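Local structure of cytosine-specific methyltransferase (Escherichia coli O157:H7 EDL933, 3G7U) at residues S10-A20 against A36-F44; G74-Q82 against R96-V107. The protein probably catalyses transfer of a methyl group from S-adenosyl-L-methionine to C5 of cytosine in DNA, as a prophage-encoded modification enzyme. All coordinates share one frame; numbering follows the deposited sequence.

Interaction 1 of 2, residues S10-A20 against A36-F44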
loop_
_atom_site.group_PDB
_atom_site.type_symbol
_atom_site.label_atom_id
_atom_site.label_comp_id
_atom_site.label_asym_id
_atom_site.label_seq_id
_atom_site.Cartn_x
_atom_site.Cartn_y
_atom_site.Cartn_z
ATOM N N SER A 10 -1.264 8.013 -5.674
ATOM C CA SER A 10 -0.335 6.950 -5.383
ATOM C C SER A 10 -0.002 6.793 -3.900
ATOM O O SER A 10 0.453 5.698 -3.463
ATOM C CB SER A 10 0.991 7.228 -6.118
ATOM O OG SER A 10 1.637 8.413 -5.602
ATOM N N GLY A 11 -0.182 7.870 -3.122
ATOM C CA GLY A 11 0.377 7.927 -1.755
ATOM C C GLY A 11 1.854 7.598 -1.808
ATOM O O GLY A 11 2.552 7.953 -2.789
ATOM N N VAL A 12 2.350 6.857 -0.806
ATOM C CA VAL A 12 3.808 6.578 -0.760
ATOM C C VAL A 12 4.258 5.442 -1.641
ATOM O O VAL A 12 5.454 5.299 -1.889
ATOM C CB VAL A 12 4.304 6.219 0.684
ATOM C CG1 VAL A 12 4.081 7.392 1.582
ATOM C CG2 VAL A 12 3.592 4.965 1.224
ATOM N N GLY A 13 3.302 4.665 -2.148
ATOM C CA GLY A 13 3.605 3.672 -3.168
ATOM C C GLY A 13 3.420 2.211 -2.786
ATOM O O GLY A 13 4.144 1.351 -3.287
ATOM N N GLY A 14 2.477 1.922 -1.897
ATOM C CA GLY A 14 2.095 0.516 -1.649
ATOM C C GLY A 14 1.673 -0.204 -2.952
ATOM O O GLY A 14 2.173 -1.282 -3.254
ATOM N N LEU A 15 0.752 0.395 -3.708
ATOM C CA LEU A 15 0.262 -0.231 -4.941
ATOM C C LEU A 15 1.360 -0.179 -5.997
ATOM O O LEU A 15 1.505 -1.111 -6.770
ATOM C CB LEU A 15 -0.987 0.520 -5.426
ATOM C CG LEU A 15 -1.760 -0.114 -6.557
ATOM C CD1 LEU A 15 -2.482 -1.400 -6.006
ATOM C CD2 LEU A 15 -2.806 0.896 -7.038
ATOM N N SER A 16 2.148 0.900 -5.997
ATOM C CA SER A 16 3.309 1.031 -6.902
ATOM C C SER A 16 4.314 -0.092 -6.700
ATOM O O SER A 16 4.853 -0.673 -7.670
ATOM C CB SER A 16 4.056 2.341 -6.675
ATOM O OG SER A 16 3.366 3.420 -7.270
ATOM N N LEU A 17 4.586 -0.411 -5.442
ATOM C CA LEU A 17 5.587 -1.476 -5.146
ATOM C C LEU A 17 5.023 -2.821 -5.606
ATOM O O LEU A 17 5.743 -3.657 -6.149
ATOM C CB LEU A 17 5.906 -1.521 -3.650
ATOM C CG LEU A 17 6.862 -2.652 -3.234
ATOM C CD1 LEU A 17 8.158 -2.615 -4.104
ATOM C CD2 LEU A 17 7.169 -2.550 -1.731
ATOM N N GLY A 18 3.730 -3.021 -5.384
ATOM C CA GLY A 18 3.048 -4.210 -5.918
ATOM C C GLY A 18 3.203 -4.298 -7.433
ATOM O O GLY A 18 3.537 -5.360 -7.958
ATOM N N ALA A 19 2.996 -3.175 -8.133
ATOM C CA ALA A 19 3.104 -3.173 -9.588
ATOM C C ALA A 19 4.515 -3.510 -10.014
ATOM O O ALA A 19 4.726 -4.348 -10.918
ATOM C CB ALA A 19 2.681 -1.796 -10.154
ATOM N N ALA A 20 5.491 -2.878 -9.380
ATOM C CA ALA A 20 6.894 -3.018 -9.771
ATOM C C ALA A 20 7.384 -4.453 -9.535
ATOM O O ALA A 20 8.102 -5.035 -10.364
ATOM C CB ALA A 20 7.781 -1.997 -9.000
ATOM N N ALA A 36 3.606 12.521 1.135
ATOM C CA ALA A 36 3.378 11.243 0.486
ATOM C C ALA A 36 4.157 11.171 -0.804
ATOM O O ALA A 36 4.886 10.209 -1.034
ATOM C CB ALA A 36 1.909 11.027 0.236
ATOM N N ILE A 37 4.061 12.209 -1.645
ATOM C CA ILE A 37 4.782 12.111 -2.912
ATOM C C ILE A 37 6.298 12.228 -2.771
ATOM O O ILE A 37 7.046 11.602 -3.540
ATOM C CB ILE A 37 4.276 13.110 -3.997
ATOM C CG1 ILE A 37 4.621 12.570 -5.396
ATOM C CG2 ILE A 37 4.818 14.541 -3.756
ATOM C CD1 ILE A 37 4.084 13.422 -6.500
ATOM N N ASN A 38 6.786 12.989 -1.790
ATOM C CA ASN A 38 8.209 13.000 -1.537
ATOM C C ASN A 38 8.660 11.619 -1.121
ATOM O O ASN A 38 9.715 11.148 -1.536
ATOM C CB ASN A 38 8.551 14.032 -0.449
ATOM C CG ASN A 38 8.516 15.447 -0.983
ATOM O OD1 ASN A 38 8.461 15.660 -2.199
ATOM N ND2 ASN A 38 8.541 16.424 -0.078
ATOM N N THR A 39 7.866 10.963 -0.298
ATOM C CA THR A 39 8.249 9.592 0.093
ATOM C C THR A 39 8.216 8.604 -1.085
ATOM O O THR A 39 9.077 7.716 -1.210
ATOM C CB THR A 39 7.428 9.079 1.288
ATOM O OG1 THR A 39 7.753 9.909 2.415
ATOM C CG2 THR A 39 7.770 7.619 1.591
ATOM N N HIS A 40 7.240 8.791 -1.975
ATOM C CA HIS A 40 7.162 7.956 -3.157
ATOM C C HIS A 40 8.462 8.156 -3.945
ATOM O O HIS A 40 9.103 7.159 -4.359
ATOM C CB HIS A 40 5.928 8.313 -3.990
ATOM C CG HIS A 40 5.592 7.283 -5.015
ATOM N ND1 HIS A 40 6.337 7.126 -6.177
ATOM C CD2 HIS A 40 4.580 6.389 -5.089
ATOM C CE1 HIS A 40 5.821 6.145 -6.890
ATOM N NE2 HIS A 40 4.739 5.700 -6.269
ATOM N N ALA A 41 8.905 9.411 -4.101
ATOM C CA ALA A 41 10.135 9.674 -4.890
ATOM C C ALA A 41 11.384 9.104 -4.266
ATOM O O ALA A 41 12.313 8.726 -4.964
ATOM C CB ALA A 41 10.329 11.162 -5.154
ATOM N N ILE A 42 11.418 9.041 -2.939
ATOM C CA ILE A 42 12.574 8.432 -2.248
ATOM C C ILE A 42 12.690 6.942 -2.584
ATOM O O ILE A 42 13.788 6.417 -2.790
ATOM C CB ILE A 42 12.470 8.597 -0.701
ATOM C CG1 ILE A 42 12.731 10.051 -0.263
ATOM C CG2 ILE A 42 13.502 7.713 0.012
ATOM C CD1 ILE A 42 14.070 10.627 -0.732
ATOM N N ASN A 43 11.555 6.271 -2.662
ATOM C CA ASN A 43 11.544 4.836 -2.864
ATOM C C ASN A 43 11.475 4.476 -4.337
ATOM O O ASN A 43 11.840 3.381 -4.725
ATOM C CB ASN A 43 10.387 4.213 -2.110
ATOM C CG ASN A 43 10.612 4.260 -0.616
ATOM O OD1 ASN A 43 11.434 3.480 -0.055
ATOM N ND2 ASN A 43 9.961 5.213 0.035
ATOM N N PHE A 44 10.999 5.411 -5.164
ATOM C CA PHE A 44 10.902 5.165 -6.623
ATOM C C PHE A 44 11.613 6.301 -7.383
ATOM O O PHE A 44 10.967 7.088 -8.083
ATOM C CB PHE A 44 9.432 5.082 -7.074
ATOM C CG PHE A 44 8.681 3.938 -6.471
ATOM C CD1 PHE A 44 8.638 2.687 -7.105
ATOM C CD2 PHE A 44 8.076 4.089 -5.218
ATOM C CE1 PHE A 44 7.945 1.596 -6.506
ATOM C CE2 PHE A 44 7.394 3.021 -4.598
ATOM C CZ PHE A 44 7.332 1.762 -5.255
#
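Ser10 meets the imidazole of His40 from an oblique direction, with Ser10 OG 3.6 Å from His40 CD2. The same hydroxyl donates a hydrogen bond to Gly11 O, its own neighbour's carbonyl. Gly11 O in turn sits at the edge of the His40 ring, 3.4 Å from His40 CD2, while Gly11 CA packs on the methyl of Ala36. Gly11 N is bonded to the carboxylate of Glu31, just past strand 25-30. Val12 lies beside Thr39, both side chains pointing the same way, so that Val12 CG1 rests 3.7 Å from Thr39 CG2; the hydroxyl of Thr39 turns instead to Gln346 and to the carbonyl of His35. Val12 O is buried without a conventional partner in the model and receives a CA-H...O contact from His40 CA (3.4 Å, 143° at the hydrogen). This glycine-rich turn, Ser10 to Gly13, leads from strand 4-8 into helix 14-22 and matches the first conserved motif of the C5-methyltransferases, which in relatives forms part of the S-adenosyl-L-methionine site of the Rossmann-like fold. Gly13, the N-cap of that helix, brings its CA to 3.5 Å from His40 CD2. One turn on, Ser16 OG accepts a hydrogen bond from His40 NE2 (2.8 Å), lying 6° out of the imidazole plane. His40 CG is anti to the backbone N (chi1 -165°), which sends the ring across to this serine. Asp7 also binds Ser16 OG and His49 binds His40 ND1, so both ring nitrogens are held and the imidazole's rotation is fixed. Ser16 CB makes a CH-pi contact over one face of Phe44, 4.1 Å from the ring centroid. Leu17 CB reaches Phe44 CZ at 3.9 Å, and the methyl of Ala20 comes up to the edge of the same ring.

Interaction 2 of 2, residues G74-Q82 against R96-V107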
loop_
_atom_site.group_PDB
_atom_site.type_symbol
_atom_site.label_atom_id
_atom_site.label_comp_id
_atom_site.label_asym_id
_atom_site.label_seq_id
_atom_site.Cartn_x
_atom_site.Cartn_y
_atom_site.Cartn_z
ATOM N N GLY A 74 -1.094 0.367 -18.344
ATOM C CA GLY A 74 -2.051 0.256 -17.231
ATOM C C GLY A 74 -2.231 1.555 -16.485
ATOM O O GLY A 74 -1.268 2.280 -16.330
ATOM N N ILE A 75 -3.461 1.880 -16.069
ATOM C CA ILE A 75 -3.682 2.964 -15.104
ATOM C C ILE A 75 -4.158 2.302 -13.789
ATOM O O ILE A 75 -5.180 1.582 -13.798
ATOM C CB ILE A 75 -4.708 3.953 -15.614
ATOM C CG1 ILE A 75 -4.061 4.792 -16.735
ATOM C CG2 ILE A 75 -5.177 4.959 -14.530
ATOM C CD1 ILE A 75 -5.089 5.588 -17.504
ATOM N N ILE A 76 -3.389 2.511 -12.712
ATOM C CA ILE A 76 -3.730 1.912 -11.418
ATOM C C ILE A 76 -3.900 3.051 -10.422
ATOM O O ILE A 76 -3.396 4.153 -10.640
ATOM C CB ILE A 76 -2.689 0.864 -10.977
ATOM C CG1 ILE A 76 -1.373 1.527 -10.585
ATOM C CG2 ILE A 76 -2.477 -0.209 -12.134
ATOM C CD1 ILE A 76 -0.218 0.575 -10.216
ATOM N N GLY A 77 -4.664 2.832 -9.364
ATOM C CA GLY A 77 -4.685 3.889 -8.372
ATOM C C GLY A 77 -5.763 3.681 -7.332
ATOM O O GLY A 77 -6.486 2.683 -7.373
ATOM N N GLY A 78 -5.888 4.656 -6.450
ATOM C CA GLY A 78 -6.954 4.660 -5.432
ATOM C C GLY A 78 -7.890 5.846 -5.561
ATOM O O GLY A 78 -7.711 6.825 -4.866
ATOM N N PRO A 79 -8.927 5.749 -6.406
ATOM C CA PRO A 79 -9.805 6.892 -6.536
ATOM C C PRO A 79 -10.496 7.158 -5.198
ATOM O O PRO A 79 -10.981 6.218 -4.568
ATOM C CB PRO A 79 -10.815 6.445 -7.588
ATOM C CG PRO A 79 -10.745 5.036 -7.639
ATOM C CD PRO A 79 -9.342 4.653 -7.297
ATOM N N PRO A 80 -10.512 8.423 -4.758
ATOM C CA PRO A 80 -11.126 8.741 -3.474
ATOM C C PRO A 80 -12.629 8.625 -3.588
ATOM O O PRO A 80 -13.190 8.637 -4.673
ATOM C CB PRO A 80 -10.743 10.207 -3.244
ATOM C CG PRO A 80 -9.699 10.530 -4.274
ATOM C CD PRO A 80 -9.993 9.627 -5.417
ATOM N N CYS A 81 -13.280 8.499 -2.456
ATOM C CA CYS A 81 -14.702 8.378 -2.434
ATOM C C CYS A 81 -15.106 8.981 -1.114
ATOM O O CYS A 81 -14.376 8.831 -0.141
ATOM C CB CYS A 81 -15.059 6.891 -2.487
ATOM S SG CYS A 81 -16.792 6.522 -2.358
ATOM N N GLN A 82 -16.252 9.667 -1.085
ATOM C CA GLN A 82 -16.856 10.173 0.163
ATOM C C GLN A 82 -17.026 9.049 1.214
ATOM O O GLN A 82 -16.730 9.253 2.393
ATOM C CB GLN A 82 -18.187 10.869 -0.140
ATOM C CG GLN A 82 -18.916 11.441 1.083
ATOM C CD GLN A 82 -20.332 11.939 0.773
ATOM O OE1 GLN A 82 -20.704 12.168 -0.388
ATOM N NE2 GLN A 82 -21.128 12.112 1.824
ATOM N N ARG A 96 -14.164 14.511 -3.151
ATOM C CA ARG A 96 -13.708 13.134 -3.293
ATOM C C ARG A 96 -14.535 12.356 -4.333
ATOM O O ARG A 96 -13.978 11.576 -5.116
ATOM C CB ARG A 96 -13.739 12.438 -1.942
ATOM C CG ARG A 96 -12.716 12.999 -0.950
ATOM C CD ARG A 96 -12.877 12.339 0.418
ATOM N NE ARG A 96 -14.134 12.746 1.047
ATOM C CZ ARG A 96 -14.541 12.359 2.252
ATOM N NH1 ARG A 96 -15.702 12.800 2.710
ATOM N NH2 ARG A 96 -13.804 11.532 2.994
ATOM N N ASN A 97 -15.854 12.578 -4.343
ATOM C CA ASN A 97 -16.730 12.014 -5.384
ATOM C C ASN A 97 -16.456 12.551 -6.791
ATOM O O ASN A 97 -16.599 11.808 -7.756
ATOM C CB ASN A 97 -18.201 12.183 -5.026
ATOM C CG ASN A 97 -18.573 11.451 -3.746
ATOM O OD1 ASN A 97 -17.898 10.493 -3.346
ATOM N ND2 ASN A 97 -19.635 11.908 -3.086
ATOM N N GLN A 98 -16.084 13.827 -6.905
ATOM C CA GLN A 98 -15.585 14.357 -8.172
ATOM C C GLN A 98 -14.287 13.682 -8.562
ATOM O O GLN A 98 -14.150 13.243 -9.697
ATOM C CB GLN A 98 -15.416 15.875 -8.129
ATOM C CG GLN A 98 -16.728 16.624 -8.417
ATOM C CD GLN A 98 -16.810 17.974 -7.712
ATOM O OE1 GLN A 98 -16.204 18.179 -6.656
ATOM N NE2 GLN A 98 -17.575 18.899 -8.290
ATOM N N LEU A 99 -13.351 13.552 -7.629
ATOM C CA LEU A 99 -12.071 12.874 -7.945
ATOM C C LEU A 99 -12.215 11.422 -8.402
ATOM O O LEU A 99 -11.445 10.931 -9.250
ATOM C CB LEU A 99 -11.076 12.985 -6.777
ATOM C CG LEU A 99 -10.587 14.409 -6.471
ATOM C CD1 LEU A 99 -9.871 14.455 -5.142
ATOM C CD2 LEU A 99 -9.721 14.976 -7.587
ATOM N N TYR A 100 -13.197 10.725 -7.826
ATOM C CA TYR A 100 -13.539 9.368 -8.243
ATOM C C TYR A 100 -13.816 9.296 -9.732
ATOM O O TYR A 100 -13.291 8.433 -10.437
ATOM C CB TYR A 100 -14.790 8.890 -7.470
ATOM C CG TYR A 100 -15.134 7.441 -7.716
ATOM C CD1 TYR A 100 -14.493 6.431 -7.003
ATOM C CD2 TYR A 100 -16.096 7.068 -8.664
ATOM C CE1 TYR A 100 -14.767 5.104 -7.227
ATOM C CE2 TYR A 100 -16.380 5.703 -8.895
ATOM C CZ TYR A 100 -15.708 4.739 -8.150
ATOM O OH TYR A 100 -15.945 3.396 -8.329
ATOM N N MET A 101 -14.674 10.214 -10.189
ATOM C CA MET A 101 -15.076 10.284 -11.590
ATOM C C MET A 101 -13.923 10.666 -12.523
ATOM O O MET A 101 -13.876 10.190 -13.659
ATOM C CB MET A 101 -16.213 11.290 -11.755
ATOM C CG MET A 101 -17.608 10.816 -11.266
ATOM S SD MET A 101 -18.213 9.292 -12.034
ATOM C CE MET A 101 -17.716 9.428 -13.763
ATOM N N HIS A 102 -12.990 11.490 -12.029
ATOM C CA HIS A 102 -11.784 11.886 -12.810
ATOM C C HIS A 102 -10.842 10.735 -13.055
ATOM O O HIS A 102 -10.178 10.684 -14.094
ATOM C CB HIS A 102 -11.021 13.014 -12.105
ATOM C CG HIS A 102 -11.714 14.337 -12.152
ATOM N ND1 HIS A 102 -12.070 14.947 -13.332
ATOM C CD2 HIS A 102 -12.135 15.159 -11.161
ATOM C CE1 HIS A 102 -12.663 16.096 -13.067
ATOM N NE2 HIS A 102 -12.730 16.242 -11.757
ATOM N N PHE A 103 -10.747 9.803 -12.100
ATOM C CA PHE A 103 -9.966 8.590 -12.326
ATOM C C PHE A 103 -10.479 7.896 -13.580
ATOM O O PHE A 103 -9.703 7.489 -14.464
ATOM C CB PHE A 103 -10.033 7.597 -11.123
ATOM C CG PHE A 103 -9.228 6.327 -11.306
ATOM C CD1 PHE A 103 -7.908 6.282 -10.912
ATOM C CD2 PHE A 103 -9.819 5.150 -11.806
ATOM C CE1 PHE A 103 -7.179 5.125 -11.071
ATOM C CE2 PHE A 103 -9.101 4.003 -11.974
ATOM C CZ PHE A 103 -7.787 3.972 -11.603
ATOM N N TYR A 104 -11.782 7.686 -13.614
ATOM C CA TYR A 104 -12.398 6.941 -14.697
ATOM C C TYR A 104 -12.442 7.766 -15.994
ATOM O O TYR A 104 -12.358 7.190 -17.059
ATOM C CB TYR A 104 -13.776 6.401 -14.306
ATOM C CG TYR A 104 -13.599 5.245 -13.350
ATOM C CD1 TYR A 104 -13.275 3.997 -13.824
ATOM C CD2 TYR A 104 -13.701 5.430 -11.964
ATOM C CE1 TYR A 104 -13.043 2.917 -12.962
ATOM C CE2 TYR A 104 -13.498 4.347 -11.082
ATOM C CZ TYR A 104 -13.176 3.112 -11.588
ATOM O OH TYR A 104 -12.970 2.041 -10.753
ATOM N N ARG A 105 -12.519 9.080 -15.867
ATOM C CA ARG A 105 -12.380 9.942 -17.061
ATOM C C ARG A 105 -11.020 9.736 -17.698
ATOM O O ARG A 105 -10.905 9.584 -18.917
ATOM C CB ARG A 105 -12.638 11.410 -16.724
ATOM C CG ARG A 105 -12.358 12.362 -17.873
ATOM C CD ARG A 105 -12.577 13.831 -17.480
ATOM N NE ARG A 105 -11.751 14.279 -16.341
ATOM C CZ ARG A 105 -10.448 14.571 -16.399
ATOM N NH1 ARG A 105 -9.780 14.467 -17.552
ATOM N NH2 ARG A 105 -9.795 14.974 -15.301
ATOM N N LEU A 106 -9.974 9.717 -16.875
ATOM C CA LEU A 106 -8.613 9.512 -17.361
ATOM C C LEU A 106 -8.416 8.161 -17.990
ATOM O O LEU A 106 -7.731 8.038 -18.991
ATOM C CB LEU A 106 -7.590 9.762 -16.248
ATOM C CG LEU A 106 -7.436 11.231 -15.874
ATOM C CD1 LEU A 106 -6.501 11.387 -14.687
ATOM C CD2 LEU A 106 -6.839 11.982 -17.080
ATOM N N VAL A 107 -8.997 7.117 -17.410
ATOM C CA VAL A 107 -8.933 5.807 -18.039
ATOM C C VAL A 107 -9.578 5.841 -19.469
ATOM O O VAL A 107 -9.056 5.270 -20.437
ATOM C CB VAL A 107 -9.617 4.727 -17.161
ATOM C CG1 VAL A 107 -9.799 3.450 -17.957
ATOM C CG2 VAL A 107 -8.778 4.458 -15.877
#
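Gln82 and Asn97 are joined by a pair of hydrogen bonds. Asn97 OD1 accepts from Gln82 N in a nearly straight bond of 2.9 Å, and Asn97 ND2 donates to Gln82 OE1, also at 2.9 Å, in the carbonyl plane and on a lone pair. One amide thus holds both the backbone and the side-chain end of Gln82, whose NE2 is bound by Ser85 O. A second polar contact is made without a hydrogen bond: the Arg96 guanidinium crosses Gln82 at about a right angle and sets one face against the backbone carbonyl Gln82 O, while Arg96 NH2 bonds to Ser85 OG. The carbonyls Pro80 O and Arg96 O come within 3.1 Å as two acceptors, a close approach that is not a hydrogen bond.

Aromatic contacts gather round Pro79. Pro79 CD lies over the middle of the Phe103 ring, 4.3 Å from its centroid and 11° off the normal; Phe103 CG anti to the backbone N (chi1 -180°) directs the ring to the strand end, where Ile76 O meets its edge. Pro79 CB touches Tyr100 CD1 at 3.7 Å, and Tyr100 OH is hydrogen-bonded to a glycerol, probably from the crystallisation liquor.

Apolar packing adds to this. Pro80 CG rests 3.8 Å from Leu99 CB, and Ile75 CG2 lies against both Phe103 CE1 and Val107 CG2, the latter at 3.9 Å. Strand and helix segments run nearly antiparallel (169°), as expected where a helix returns to the start of the next parallel strand in a Rossmann-like sheet. In the loop beyond the strand's C-terminal end, Pro80-Cys81-Gln82 forms the PCQ signature of C5-methyltransferases; CB of Cys81, the predicted catalytic residue, points away from the helix that holds the loop, an arrangement consistent with the family's active site.

From the N terminus, strand 4-8 runs into the turn and helix of 10-20; interaction 1 closes the loop through strand 25-30 when helix 34-43 comes back against it. The chain then passes strand 48-50 and helix 59-66 before strand 74-77 enters the sheet beside strand 4-8, and interaction 2 closes the following loop with helix 94-110. The two contacts are in series, neither nested nor crossed. They meet through strand 74-77: Ile75 CB points to helix 94-110 and Ile76 CB away from it, where Ile76 CD1 lies 3.7 Å from Ala19 CB. Thus helices 14-22 and 94-110 cover opposite faces of the sheet.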